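Local coordinates for protein polyketide synthase PksL (Bacillus subtilis, PDB 5E1V) that probably removes water from beta-hydroxyacyl intermediates during bacillaene assembly, as the dehydratase domain of a trans-AT polyketide synthase split module, at residues E51-N56 / Y220-A225; W85-K90 / M107-H112; S224-L229 / E261-L266; V251-F256 / K267-K272. One frame throughout, in Å; residues are numbered along the deposited sequence.

Contact 1: E51-N56 / Y220-A225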
loop_
_atom_site.group_PDB
_atom_site.type_symbol
_atom_site.label_atom_id
_atom_site.label_comp_id
_atom_site.label_asym_id
_atom_site.label_seq_id
_atom_site.Cartn_x
_atom_site.Cartn_y
_atom_site.Cartn_z
ATOM N N GLU A 51 7.445 -2.927 16.970
ATOM C CA GLU A 51 8.862 -3.328 17.097
ATOM C C GLU A 51 9.706 -3.152 15.867
ATOM O O GLU A 51 10.906 -3.297 15.935
ATOM C CB GLU A 51 8.950 -4.816 17.415
ATOM C CG GLU A 51 8.268 -5.217 18.702
ATOM C CD GLU A 51 8.446 -6.693 18.924
ATOM O OE1 GLU A 51 9.609 -7.143 18.865
ATOM O OE2 GLU A 51 7.437 -7.388 19.122
ATOM N N LEU A 52 9.073 -2.914 14.720
ATOM C CA LEU A 52 9.688 -3.133 13.448
ATOM C C LEU A 52 9.681 -1.797 12.688
ATOM O O LEU A 52 8.935 -0.826 13.066
ATOM C CB LEU A 52 8.880 -4.161 12.683
ATOM C CG LEU A 52 8.574 -5.443 13.429
ATOM C CD1 LEU A 52 7.669 -6.380 12.627
ATOM C CD2 LEU A 52 9.892 -6.100 13.760
ATOM N N GLN A 53 10.623 -1.673 11.765
ATOM C CA GLN A 53 10.553 -0.674 10.709
ATOM C C GLN A 53 10.890 -1.383 9.411
ATOM O O GLN A 53 11.958 -1.951 9.309
ATOM C CB GLN A 53 11.575 0.470 10.891
ATOM C CG GLN A 53 11.504 1.450 9.732
ATOM C CD GLN A 53 12.673 2.458 9.750
ATOM O OE1 GLN A 53 13.668 2.250 10.420
ATOM N NE2 GLN A 53 12.564 3.496 8.949
ATOM N N LEU A 54 10.000 -1.282 8.435
ATOM C CA LEU A 54 10.188 -1.829 7.101
ATOM C C LEU A 54 10.989 -0.745 6.348
ATOM O O LEU A 54 10.682 0.449 6.459
ATOM C CB LEU A 54 8.835 -2.006 6.446
ATOM C CG LEU A 54 8.882 -2.660 5.016
ATOM C CD1 LEU A 54 9.424 -4.076 4.973
ATOM C CD2 LEU A 54 7.441 -2.651 4.496
ATOM N N ARG A 55 12.049 -1.177 5.695
ATOM C CA ARG A 55 12.852 -0.239 4.917
ATOM C C ARG A 55 13.244 -0.698 3.547
ATOM O O ARG A 55 13.469 -1.871 3.343
ATOM C CB ARG A 55 14.165 0.123 5.663
ATOM C CG ARG A 55 14.019 0.796 7.017
ATOM C CD ARG A 55 15.394 1.030 7.629
ATOM N NE ARG A 55 16.009 2.268 7.160
ATOM C CZ ARG A 55 17.170 2.742 7.614
ATOM N NH1 ARG A 55 17.862 2.074 8.551
ATOM N NH2 ARG A 55 17.635 3.904 7.152
ATOM N N ASN A 56 13.351 0.266 2.630
ATOM C CA ASN A 56 13.931 0.110 1.297
ATOM C C ASN A 56 13.297 -1.040 0.558
ATOM O O ASN A 56 13.986 -1.958 0.184
ATOM C CB ASN A 56 15.456 -0.105 1.433
ATOM C CG ASN A 56 16.132 1.116 2.069
ATOM O OD1 ASN A 56 15.566 2.266 2.108
ATOM N ND2 ASN A 56 17.264 0.876 2.662
ATOM N N TYR A 220 9.578 2.082 -1.457
ATOM C CA TYR A 220 9.190 2.645 -0.196
ATOM C C TYR A 220 10.462 2.837 0.569
ATOM O O TYR A 220 11.128 1.870 0.815
ATOM C CB TYR A 220 8.236 1.736 0.703
ATOM C CG TYR A 220 7.076 1.088 -0.003
ATOM C CD1 TYR A 220 6.569 1.668 -1.146
ATOM C CD2 TYR A 220 6.492 -0.154 0.451
ATOM C CE1 TYR A 220 5.553 1.090 -1.881
ATOM C CE2 TYR A 220 5.479 -0.756 -0.325
ATOM C CZ TYR A 220 5.014 -0.116 -1.474
ATOM O OH TYR A 220 4.014 -0.557 -2.353
ATOM N N GLU A 221 10.757 4.051 1.034
ATOM C CA GLU A 221 11.939 4.284 1.863
ATOM C C GLU A 221 11.783 3.597 3.244
ATOM O O GLU A 221 12.637 2.810 3.737
ATOM C CB GLU A 221 12.192 5.795 2.037
ATOM C CG GLU A 221 13.384 6.023 2.944
ATOM C CD GLU A 221 13.880 7.444 2.917
ATOM O OE1 GLU A 221 13.975 8.024 1.824
ATOM O OE2 GLU A 221 14.156 7.965 4.012
ATOM N N SER A 222 10.624 3.842 3.841
ATOM C CA SER A 222 10.282 3.257 5.143
ATOM C C SER A 222 8.796 3.248 5.444
ATOM O O SER A 222 8.010 4.065 4.949
ATOM C CB SER A 222 10.939 4.015 6.316
ATOM O OG SER A 222 10.656 5.334 6.260
ATOM N N PHE A 223 8.474 2.315 6.309
ATOM C CA PHE A 223 7.190 2.199 6.905
ATOM C C PHE A 223 7.397 1.876 8.337
ATOM O O PHE A 223 8.149 0.980 8.692
ATOM C CB PHE A 223 6.309 1.086 6.255
ATOM C CG PHE A 223 4.948 1.072 6.806
ATOM C CD1 PHE A 223 4.037 1.976 6.384
ATOM C CD2 PHE A 223 4.602 0.208 7.745
ATOM C CE1 PHE A 223 2.720 1.970 6.859
ATOM C CE2 PHE A 223 3.320 0.158 8.246
ATOM C CZ PHE A 223 2.384 1.065 7.815
ATOM N N SER A 224 6.649 2.576 9.160
ATOM C CA SER A 224 6.724 2.470 10.597
ATOM C C SER A 224 5.303 2.651 11.096
ATOM O O SER A 224 4.629 3.547 10.590
ATOM C CB SER A 224 7.589 3.638 11.140
ATOM O OG SER A 224 7.686 3.364 12.510
ATOM N N ALA A 225 4.916 1.909 12.107
ATOM C CA ALA A 225 3.560 1.908 12.648
ATOM C C ALA A 225 3.550 1.518 14.155
ATOM O O ALA A 225 4.236 0.575 14.579
ATOM C CB ALA A 225 2.682 0.939 11.847
HETATM O O HOH W 1 6.516 -0.370 12.450
#

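Contact 2: W85-K90 / M107-H112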
loop_
_atom_site.group_PDB
_atom_site.type_symbol
_atom_site.label_atom_id
_atom_site.label_comp_id
_atom_site.label_asym_id
_atom_site.label_seq_id
_atom_site.Cartn_x
_atom_site.Cartn_y
_atom_site.Cartn_z
ATOM N N TRP A 85 16.590 -8.119 9.047
ATOM C CA TRP A 85 16.241 -9.180 8.084
ATOM C C TRP A 85 16.217 -8.633 6.645
ATOM O O TRP A 85 15.758 -7.513 6.373
ATOM C CB TRP A 85 14.868 -9.906 8.404
ATOM C CG TRP A 85 14.718 -10.698 9.685
ATOM C CD1 TRP A 85 14.685 -12.062 9.840
ATOM C CD2 TRP A 85 14.537 -10.144 10.970
ATOM N NE1 TRP A 85 14.525 -12.359 11.174
ATOM C CE2 TRP A 85 14.391 -11.190 11.873
ATOM C CE3 TRP A 85 14.403 -8.847 11.420
ATOM C CZ2 TRP A 85 14.182 -10.982 13.207
ATOM C CZ3 TRP A 85 14.182 -8.636 12.758
ATOM C CH2 TRP A 85 14.112 -9.678 13.638
ATOM N N GLN A 86 16.680 -9.441 5.705
ATOM C CA GLN A 86 16.571 -9.133 4.278
ATOM C C GLN A 86 15.399 -10.024 3.872
ATOM O O GLN A 86 15.356 -11.182 4.185
ATOM C CB GLN A 86 17.826 -9.500 3.474
ATOM C CG GLN A 86 18.179 -8.631 2.166
ATOM C CD GLN A 86 17.085 -7.908 1.232
ATOM O OE1 GLN A 86 16.243 -8.531 0.571
ATOM N NE2 GLN A 86 17.229 -6.541 1.086
ATOM N N ILE A 87 14.497 -9.425 3.149
ATOM C CA ILE A 87 13.289 -10.094 2.645
ATOM C C ILE A 87 13.380 -10.186 1.124
ATOM O O ILE A 87 13.700 -9.237 0.448
ATOM C CB ILE A 87 12.055 -9.222 3.028
ATOM C CG1 ILE A 87 11.912 -9.039 4.538
ATOM C CG2 ILE A 87 10.755 -9.852 2.516
ATOM C CD1 ILE A 87 11.150 -7.784 4.849
ATOM N N THR A 88 13.056 -11.335 0.571
ATOM C CA THR A 88 12.950 -11.451 -0.888
ATOM C C THR A 88 11.640 -12.229 -1.229
ATOM O O THR A 88 11.239 -13.154 -0.489
ATOM C CB THR A 88 14.156 -12.276 -1.398
ATOM O OG1 THR A 88 14.001 -13.563 -0.780
ATOM C CG2 THR A 88 15.466 -11.715 -0.963
ATOM N N ALA A 89 10.912 -11.810 -2.272
ATOM C CA ALA A 89 9.719 -12.520 -2.594
ATOM C C ALA A 89 9.854 -12.925 -4.068
ATOM O O ALA A 89 9.957 -12.103 -4.936
ATOM C CB ALA A 89 8.511 -11.691 -2.395
ATOM N N LYS A 90 9.901 -14.207 -4.285
ATOM C CA LYS A 90 10.075 -14.712 -5.636
ATOM C C LYS A 90 8.963 -15.732 -5.887
ATOM O O LYS A 90 8.617 -16.520 -5.018
ATOM C CB LYS A 90 11.463 -15.333 -5.777
ATOM C CG LYS A 90 11.885 -16.127 -4.587
ATOM C CD LYS A 90 13.327 -16.636 -4.733
ATOM C CE LYS A 90 14.350 -15.621 -4.300
ATOM N NZ LYS A 90 14.988 -16.080 -3.044
ATOM N N MET A 107 9.849 -8.633 -5.298
ATOM C CA MET A 107 10.020 -7.564 -4.273
ATOM C C MET A 107 11.235 -7.980 -3.422
ATOM O O MET A 107 11.435 -9.136 -3.127
ATOM C CB MET A 107 8.699 -7.495 -3.415
ATOM C CG MET A 107 8.731 -6.521 -2.288
ATOM S SD MET A 107 9.385 -7.286 -0.842
ATOM C CE MET A 107 8.045 -8.405 -0.294
ATOM N N LYS A 108 11.955 -7.017 -2.894
ATOM C CA LYS A 108 12.877 -7.231 -1.792
ATOM C C LYS A 108 12.725 -6.045 -0.827
ATOM O O LYS A 108 12.250 -5.003 -1.213
ATOM C CB LYS A 108 14.302 -7.097 -2.349
ATOM C CG LYS A 108 14.761 -8.231 -3.223
ATOM C CD LYS A 108 16.112 -7.850 -3.908
ATOM C CE LYS A 108 17.235 -8.273 -3.016
ATOM N NZ LYS A 108 18.555 -7.779 -3.529
ATOM N N ALA A 109 13.186 -6.208 0.400
ATOM C CA ALA A 109 13.041 -5.229 1.413
ATOM C C ALA A 109 13.912 -5.608 2.597
ATOM O O ALA A 109 14.378 -6.730 2.717
ATOM C CB ALA A 109 11.553 -5.164 1.874
ATOM N N ASP A 110 14.072 -4.667 3.510
ATOM C CA ASP A 110 14.744 -4.890 4.762
ATOM C C ASP A 110 13.765 -4.662 5.904
ATOM O O ASP A 110 12.920 -3.785 5.801
ATOM C CB ASP A 110 15.888 -3.913 4.952
ATOM C CG ASP A 110 16.935 -3.969 3.766
ATOM O OD1 ASP A 110 17.238 -5.078 3.309
ATOM O OD2 ASP A 110 17.368 -2.881 3.317
ATOM N N MET A 111 13.873 -5.451 6.964
ATOM C CA MET A 111 13.013 -5.189 8.114
ATOM C C MET A 111 13.982 -5.083 9.291
ATOM O O MET A 111 14.797 -5.987 9.456
ATOM C CB MET A 111 12.020 -6.306 8.339
ATOM C CG MET A 111 11.176 -6.133 9.600
ATOM S SD MET A 111 9.958 -4.869 9.240
ATOM C CE MET A 111 8.467 -5.761 8.841
ATOM N N HIS A 112 13.857 -4.007 10.055
ATOM C CA HIS A 112 14.722 -3.762 11.228
ATOM C C HIS A 112 13.902 -3.915 12.445
ATOM O O HIS A 112 12.857 -3.299 12.523
ATOM C CB HIS A 112 15.289 -2.337 11.187
ATOM C CG HIS A 112 16.263 -2.124 10.081
ATOM N ND1 HIS A 112 15.879 -2.053 8.752
ATOM C CD2 HIS A 112 17.597 -1.973 10.095
ATOM C CE1 HIS A 112 16.948 -1.891 7.995
ATOM N NE2 HIS A 112 18.003 -1.846 8.789
#

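Contact 3: S224-L229 / E261-L266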
loop_
_atom_site.group_PDB
_atom_site.type_symbol
_atom_site.label_atom_id
_atom_site.label_comp_id
_atom_site.label_asym_id
_atom_site.label_seq_id
_atom_site.Cartn_x
_atom_site.Cartn_y
_atom_site.Cartn_z
ATOM N N SER A 224 6.649 2.576 9.160
ATOM C CA SER A 224 6.724 2.470 10.597
ATOM C C SER A 224 5.303 2.651 11.096
ATOM O O SER A 224 4.629 3.547 10.590
ATOM C CB SER A 224 7.589 3.638 11.140
ATOM O OG SER A 224 7.686 3.364 12.510
ATOM N N ALA A 225 4.916 1.909 12.107
ATOM C CA ALA A 225 3.560 1.908 12.648
ATOM C C ALA A 225 3.550 1.518 14.155
ATOM O O ALA A 225 4.236 0.575 14.579
ATOM C CB ALA A 225 2.682 0.939 11.847
ATOM N N SER A 226 2.859 2.343 14.931
ATOM C CA SER A 226 2.603 2.125 16.369
ATOM C C SER A 226 1.253 1.409 16.600
ATOM O O SER A 226 0.961 1.003 17.691
ATOM C CB SER A 226 2.606 3.487 17.129
ATOM O OG SER A 226 1.555 4.374 16.713
ATOM N N ALA A 227 0.406 1.292 15.577
ATOM C CA ALA A 227 -0.890 0.619 15.723
ATOM C C ALA A 227 -1.356 0.131 14.329
ATOM O O ALA A 227 -0.887 0.557 13.274
ATOM C CB ALA A 227 -1.939 1.527 16.356
ATOM N N LEU A 228 -2.213 -0.857 14.353
ATOM C CA LEU A 228 -2.760 -1.417 13.126
ATOM C C LEU A 228 -3.674 -0.458 12.401
ATOM O O LEU A 228 -4.333 0.424 13.012
ATOM C CB LEU A 228 -3.550 -2.667 13.514
ATOM C CG LEU A 228 -2.846 -3.805 14.236
ATOM C CD1 LEU A 228 -3.676 -5.127 14.135
ATOM C CD2 LEU A 228 -1.441 -4.125 13.692
ATOM N N LEU A 229 -3.795 -0.618 11.084
ATOM C CA LEU A 229 -4.780 0.099 10.317
ATOM C C LEU A 229 -5.711 -0.887 9.658
ATOM O O LEU A 229 -5.358 -1.470 8.671
ATOM C CB LEU A 229 -4.105 0.945 9.233
ATOM C CG LEU A 229 -3.141 1.941 9.821
ATOM C CD1 LEU A 229 -2.176 2.453 8.720
ATOM C CD2 LEU A 229 -3.913 3.073 10.385
ATOM N N GLU A 261 -4.726 10.778 16.305
ATOM C CA GLU A 261 -3.352 10.516 16.695
ATOM C C GLU A 261 -2.563 9.931 15.513
ATOM O O GLU A 261 -3.101 9.119 14.772
ATOM C CB GLU A 261 -3.284 9.584 17.871
ATOM C CG GLU A 261 -4.017 10.085 19.114
ATOM C CD GLU A 261 -4.511 8.968 20.000
ATOM O OE1 GLU A 261 -4.646 7.847 19.504
ATOM O OE2 GLU A 261 -4.830 9.203 21.198
ATOM N N LYS A 262 -1.342 10.398 15.299
ATOM C CA LYS A 262 -0.474 9.788 14.229
ATOM C C LYS A 262 -0.074 8.388 14.655
ATOM O O LYS A 262 0.422 8.189 15.774
ATOM C CB LYS A 262 0.758 10.611 13.933
ATOM C CG LYS A 262 1.598 10.044 12.785
ATOM C CD LYS A 262 2.524 11.092 12.179
ATOM C CE LYS A 262 3.426 10.506 11.093
ATOM N NZ LYS A 262 4.262 11.607 10.549
ATOM N N VAL A 263 -0.343 7.400 13.798
ATOM C CA VAL A 263 0.007 5.990 14.074
ATOM C C VAL A 263 0.903 5.264 13.048
ATOM O O VAL A 263 1.377 4.191 13.335
ATOM C CB VAL A 263 -1.222 5.137 14.271
ATOM C CG1 VAL A 263 -1.943 5.681 15.481
ATOM C CG2 VAL A 263 -2.153 5.139 13.029
ATOM N N ALA A 264 1.094 5.847 11.878
ATOM C CA ALA A 264 1.967 5.277 10.918
ATOM C C ALA A 264 2.479 6.285 9.901
ATOM O O ALA A 264 1.942 7.351 9.663
ATOM C CB ALA A 264 1.329 4.039 10.217
ATOM N N GLU A 265 3.538 5.911 9.231
ATOM C CA GLU A 265 3.991 6.717 8.116
ATOM C C GLU A 265 4.695 5.891 7.083
ATOM O O GLU A 265 5.592 5.125 7.412
ATOM C CB GLU A 265 4.965 7.806 8.585
ATOM C CG GLU A 265 5.451 8.733 7.461
ATOM C CD GLU A 265 6.263 9.903 8.026
ATOM O OE1 GLU A 265 5.670 10.936 8.360
ATOM O OE2 GLU A 265 7.464 9.764 8.198
ATOM N N LEU A 266 4.307 6.099 5.822
ATOM C CA LEU A 266 5.065 5.558 4.669
ATOM C C LEU A 266 5.884 6.650 4.079
ATOM O O LEU A 266 5.331 7.525 3.380
ATOM C CB LEU A 266 4.135 4.990 3.571
ATOM C CG LEU A 266 4.729 4.139 2.475
ATOM C CD1 LEU A 266 5.361 2.861 2.935
ATOM C CD2 LEU A 266 3.694 3.778 1.483
#

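Contact 4: V251-F256 / K267-K272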
loop_
_atom_site.group_PDB
_atom_site.type_symbol
_atom_site.label_atom_id
_atom_site.label_comp_id
_atom_site.label_asym_id
_atom_site.label_seq_id
_atom_site.Cartn_x
_atom_site.Cartn_y
_atom_site.Cartn_z
ATOM N N VAL A 251 5.813 10.672 -2.691
ATOM C CA VAL A 251 4.899 11.234 -1.742
ATOM C C VAL A 251 5.212 10.600 -0.379
ATOM O O VAL A 251 5.850 9.572 -0.317
ATOM C CB VAL A 251 3.433 10.896 -2.045
ATOM C CG1 VAL A 251 3.035 11.485 -3.379
ATOM C CG2 VAL A 251 3.240 9.380 -2.128
ATOM N N THR A 252 4.748 11.223 0.690
ATOM C CA THR A 252 4.935 10.687 2.028
ATOM C C THR A 252 3.516 10.623 2.599
ATOM O O THR A 252 2.787 11.609 2.608
ATOM C CB THR A 252 5.945 11.473 2.921
ATOM O OG1 THR A 252 7.299 11.126 2.598
ATOM C CG2 THR A 252 5.745 11.034 4.398
ATOM N N LEU A 253 3.107 9.419 3.036
ATOM C CA LEU A 253 1.756 9.180 3.537
ATOM C C LEU A 253 1.763 9.115 5.058
ATOM O O LEU A 253 2.493 8.326 5.633
ATOM C CB LEU A 253 1.173 7.830 2.948
ATOM C CG LEU A 253 1.045 7.629 1.434
ATOM C CD1 LEU A 253 0.490 6.224 1.031
ATOM C CD2 LEU A 253 0.298 8.788 0.743
ATOM N N GLU A 254 0.934 9.928 5.734
ATOM C CA GLU A 254 0.947 9.948 7.198
ATOM C C GLU A 254 -0.382 9.419 7.679
ATOM O O GLU A 254 -1.386 9.964 7.314
ATOM C CB GLU A 254 1.196 11.379 7.714
ATOM C CG GLU A 254 2.517 11.918 7.232
ATOM C CD GLU A 254 2.723 13.335 7.696
ATOM O OE1 GLU A 254 3.108 13.514 8.895
ATOM O OE2 GLU A 254 2.422 14.227 6.863
ATOM N N PHE A 255 -0.388 8.365 8.473
ATOM C CA PHE A 255 -1.612 7.758 8.917
ATOM C C PHE A 255 -2.024 8.137 10.334
ATOM O O PHE A 255 -1.273 8.000 11.273
ATOM C CB PHE A 255 -1.594 6.263 8.709
ATOM C CG PHE A 255 -1.249 5.869 7.304
ATOM C CD1 PHE A 255 0.100 5.702 6.929
ATOM C CD2 PHE A 255 -2.215 5.611 6.382
ATOM C CE1 PHE A 255 0.437 5.306 5.651
ATOM C CE2 PHE A 255 -1.867 5.260 5.094
ATOM C CZ PHE A 255 -0.561 5.076 4.736
ATOM N N PHE A 256 -3.289 8.548 10.461
ATOM C CA PHE A 256 -3.886 8.867 11.746
ATOM C C PHE A 256 -5.157 8.078 12.074
ATOM O O PHE A 256 -5.993 7.835 11.187
ATOM C CB PHE A 256 -4.257 10.366 11.734
ATOM C CG PHE A 256 -3.093 11.273 11.576
ATOM C CD1 PHE A 256 -2.617 11.590 10.334
ATOM C CD2 PHE A 256 -2.485 11.830 12.675
ATOM C CE1 PHE A 256 -1.538 12.402 10.175
ATOM C CE2 PHE A 256 -1.415 12.673 12.531
ATOM C CZ PHE A 256 -0.942 12.964 11.268
ATOM N N LYS A 267 7.180 6.621 4.331
ATOM C CA LYS A 267 8.038 7.743 3.825
ATOM C C LYS A 267 8.591 7.530 2.424
ATOM O O LYS A 267 9.124 6.473 2.098
ATOM C CB LYS A 267 9.132 7.989 4.868
ATOM C CG LYS A 267 10.101 9.152 4.619
ATOM C CD LYS A 267 10.873 9.414 5.934
ATOM C CE LYS A 267 11.992 10.459 5.766
ATOM N NZ LYS A 267 11.524 11.597 4.929
ATOM N N ASN A 268 8.476 8.553 1.553
ATOM C CA ASN A 268 8.946 8.491 0.144
ATOM C C ASN A 268 8.458 7.260 -0.612
ATOM O O ASN A 268 9.203 6.476 -1.125
ATOM C CB ASN A 268 10.441 8.687 0.068
ATOM C CG ASN A 268 10.792 10.173 0.130
ATOM O OD1 ASN A 268 10.255 10.955 -0.654
ATOM N ND2 ASN A 268 11.621 10.562 1.071
ATOM N N PHE A 269 7.150 7.130 -0.598
ATOM C CA PHE A 269 6.449 6.225 -1.515
ATOM C C PHE A 269 6.680 6.752 -2.945
ATOM O O PHE A 269 6.119 7.791 -3.349
ATOM C CB PHE A 269 4.993 6.139 -1.150
ATOM C CG PHE A 269 4.133 5.444 -2.156
ATOM C CD1 PHE A 269 4.639 4.498 -2.974
ATOM C CD2 PHE A 269 2.791 5.754 -2.266
ATOM C CE1 PHE A 269 3.848 3.865 -3.912
ATOM C CE2 PHE A 269 2.006 5.161 -3.232
ATOM C CZ PHE A 269 2.548 4.195 -4.057
ATOM N N THR A 270 7.510 6.001 -3.663
ATOM C CA THR A 270 7.957 6.301 -5.047
ATOM C C THR A 270 7.267 5.339 -6.029
ATOM O O THR A 270 7.345 4.080 -5.891
ATOM C CB THR A 270 9.464 6.061 -5.245
ATOM O OG1 THR A 270 10.231 6.657 -4.165
ATOM C CG2 THR A 270 9.910 6.631 -6.599
ATOM N N SER A 271 6.686 5.921 -7.082
ATOM C CA SER A 271 6.068 5.196 -8.170
ATOM C C SER A 271 6.646 5.654 -9.516
ATOM O O SER A 271 7.238 6.737 -9.625
ATOM C CB SER A 271 4.552 5.491 -8.146
ATOM O OG SER A 271 3.979 5.083 -6.916
ATOM N N LYS A 272 6.474 4.823 -10.531
ATOM C CA LYS A 272 7.162 5.023 -11.814
ATOM C C LYS A 272 6.178 4.912 -12.928
ATOM O O LYS A 272 5.291 4.063 -12.907
ATOM C CB LYS A 272 8.255 4.001 -12.026
ATOM C CG LYS A 272 9.063 4.159 -13.338
ATOM C CD LYS A 272 10.142 3.094 -13.479
ATOM C CE LYS A 272 9.585 1.820 -14.101
ATOM N NZ LYS A 272 10.468 0.628 -13.871
#

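Contact 1: E51-N56 / Y220-A225
L54 and F223 form an antiparallel hydrogen-bonded pair, and their strands, 53-56 and 222-225, run 4.6 Å apart at an angle of 172°. This is probably the seam of the double hotdog fold expected for a polyketide synthase dehydratase, with strand 53-59 from the first half lying against strand 215-225 from the second. The two backbones grip each other twice here: L54 N gives its hydrogen to F223 O, and F223 N returns one to L54 O, each at 2.9 Å. One step on, R55 and S222 make a non-hydrogen-bonded pair, and N56 N then bonds to E221 O at 2.9 Å. E221 and S222 together face K267, a classic beta bulge. On the buried side L54 CB packs 4.0 Å from F223 CB; I38 and Y39 of helix 34-44 meet L54, while F188 packs edge-to-face with the F223 ring. Across the sheet, Q53 holds CG trans to its own N (chi1 177°) and lays an extended chain along the neighbouring strand, CG 3.5 Å from F223 O and NE2 3.1 Å from S222 CB. An alanine here would probably lose the cover that CG and the amide give to the F223 carbonyl and S222 CB, though L54 N would still hold F223 O. At the far end, a water takes the N-H of A225 at 2.8 Å from its N atom.

Contact 2: W85-K90 / M107-H112
W85 pairs with M111 at one end of a long beta hairpin, strands 84-94 and 104-112, and A89 pairs with M107 at the other; between these segments the strand axes make an angle of 159°. The register runs without a break from one pair to the other. W85 N bonds to M111 O (2.8 Å), I87 N meets A109 O at 2.7 Å, and A89 N meets M107 O at 2.9 Å, while the return bond from M107 N is long and weak. Side chains alternate between two faces. On the buried one, I87 divides its branches: CD1 reaches M111 CB at 3.9 Å and also meets the A109 methyl, whereas CG2 lies near M107 CE. M107 bends at chi2 and chi3, which brings that same CE methyl to 3.9 Å from A89 CB. The W85 indole turns its edge to the other strand, CE3 lying 3.5 Å from M111 O in the ring plane, and F42 meets it edge-to-face. Q86, T88, K108 and D110 occupy the opposite face. There Q86 NE2 makes only a weak bond to D110 OD1, with amide and carboxylate almost perpendicular; the modelled amide is itself doubtful, because its OE1 crowds I87 O. I38 of helix 34-44 touches I87, M107 and M111, an arrangement typical of the hotdog fold, in which a curved antiparallel sheet wraps a long central helix.

Contact 3: S224-L229 / E261-L266
S224 and E265 form an antiparallel hydrogen-bonded pair, with E265 N 2.9 Å from S224 O and the return bond from S224 N to E265 O longer at 3.3 Å; A225 and A264 follow as a close non-hydrogen-bonded pair, and S226 N closes the run on V263 O. Past that point segment 224-229 leaves the strand, while V263 and A264 both face F255 as a classic beta bulge in the second segment. The methyls of A225 and A264 meet at 3.8 Å on the buried face. L229, arriving from beyond the turn, brings its two methyls to different neighbours: CD2 lies 3.8 Å from V263 CG2, and CD1 reaches A264 CB at 4.1 Å. V263 carries CG2 between its backbone N and carbonyl carbon (chi1 -62° for CG1), which turns that methyl to L229 while its CB lies by S226 OG. A227 N and O are buried here and have no polar partner in the model. On the other face of the sheet, K262 extends fully along its own strand so that NZ meets E265 OE1 at 2.7 Å, from above the carboxylate plane. The same NZ also bridges to E254 of strand 248-256, the next strand over; F255 of that strand packs on L229, F223 touches A264, F188 touches A225, and I35 of helix 34-44 meets L266.

Contact 4: V251-F256 / K267-K272
T252 and N268 make the distinctive bond here, side chain to backbone: N268 N points almost straight at T252 OG1 (3.0 Å, 176° at the hydrogen). The torsion explains it. At chi1 -80° OG1 is trans to the carbonyl carbon and turns to the other strand, while CG2 settles 4.1 Å from K267 CA. A valine in place of T252 would probably leave the N-H of N268 without this acceptor, because a methyl would take the place of OG1. N268 itself has left-handed backbone angles, and the two short strand segments meet at 126°, far from the near-antiparallel angle of a regular pair. T270 OG1 gives its hydrogen to N268 O at 3.2 Å, from above the carbonyl plane. Beyond N268, V251 and F269 make one hydrogen-bonded pair, V251 N to F269 O at 3.0 Å, with a weak, bent bond from F269 N to V251 O in return. Their side chains run alongside each other in the same direction. V251 CG2 lies 3.7 Å from F269 CD2, and F269, with its CG trans to the backbone N, turns that same ring carbon to L253 CD1 at 4.0 Å. The two methyls thus meet one corner of the ring obliquely. The contact belongs to the hairpin of strands 248-256 and 262-273. A200 of helix 190-203 touches both V251 and L253, V242 and I237 of strand 232-245 touch V251 and L253 respectively, and P217 of strand 215-225 meets F269.

From the N terminus, the chain first lays down 51-56, whose partner comes much later. Contact 2 closes early, as a local hairpin nested inside the long loop that contact 1 completes at 220-225. R55 N and D110 O then probably hydrogen-bond, joining the hairpin to strand 53-59. Contact 3 starts where contact 1 ends, sharing S224 and A225, and contact 4 opens at 251-256 before contact 3 closes at 261-266 and closes after it, at 267-272, so these two cross. Both use strand 262-273, which lies between strands 215-225 and 248-256. Contact 2 thus probably belongs to the first hotdog half, contacts 3 and 4 to the second, with contact 1 joining them.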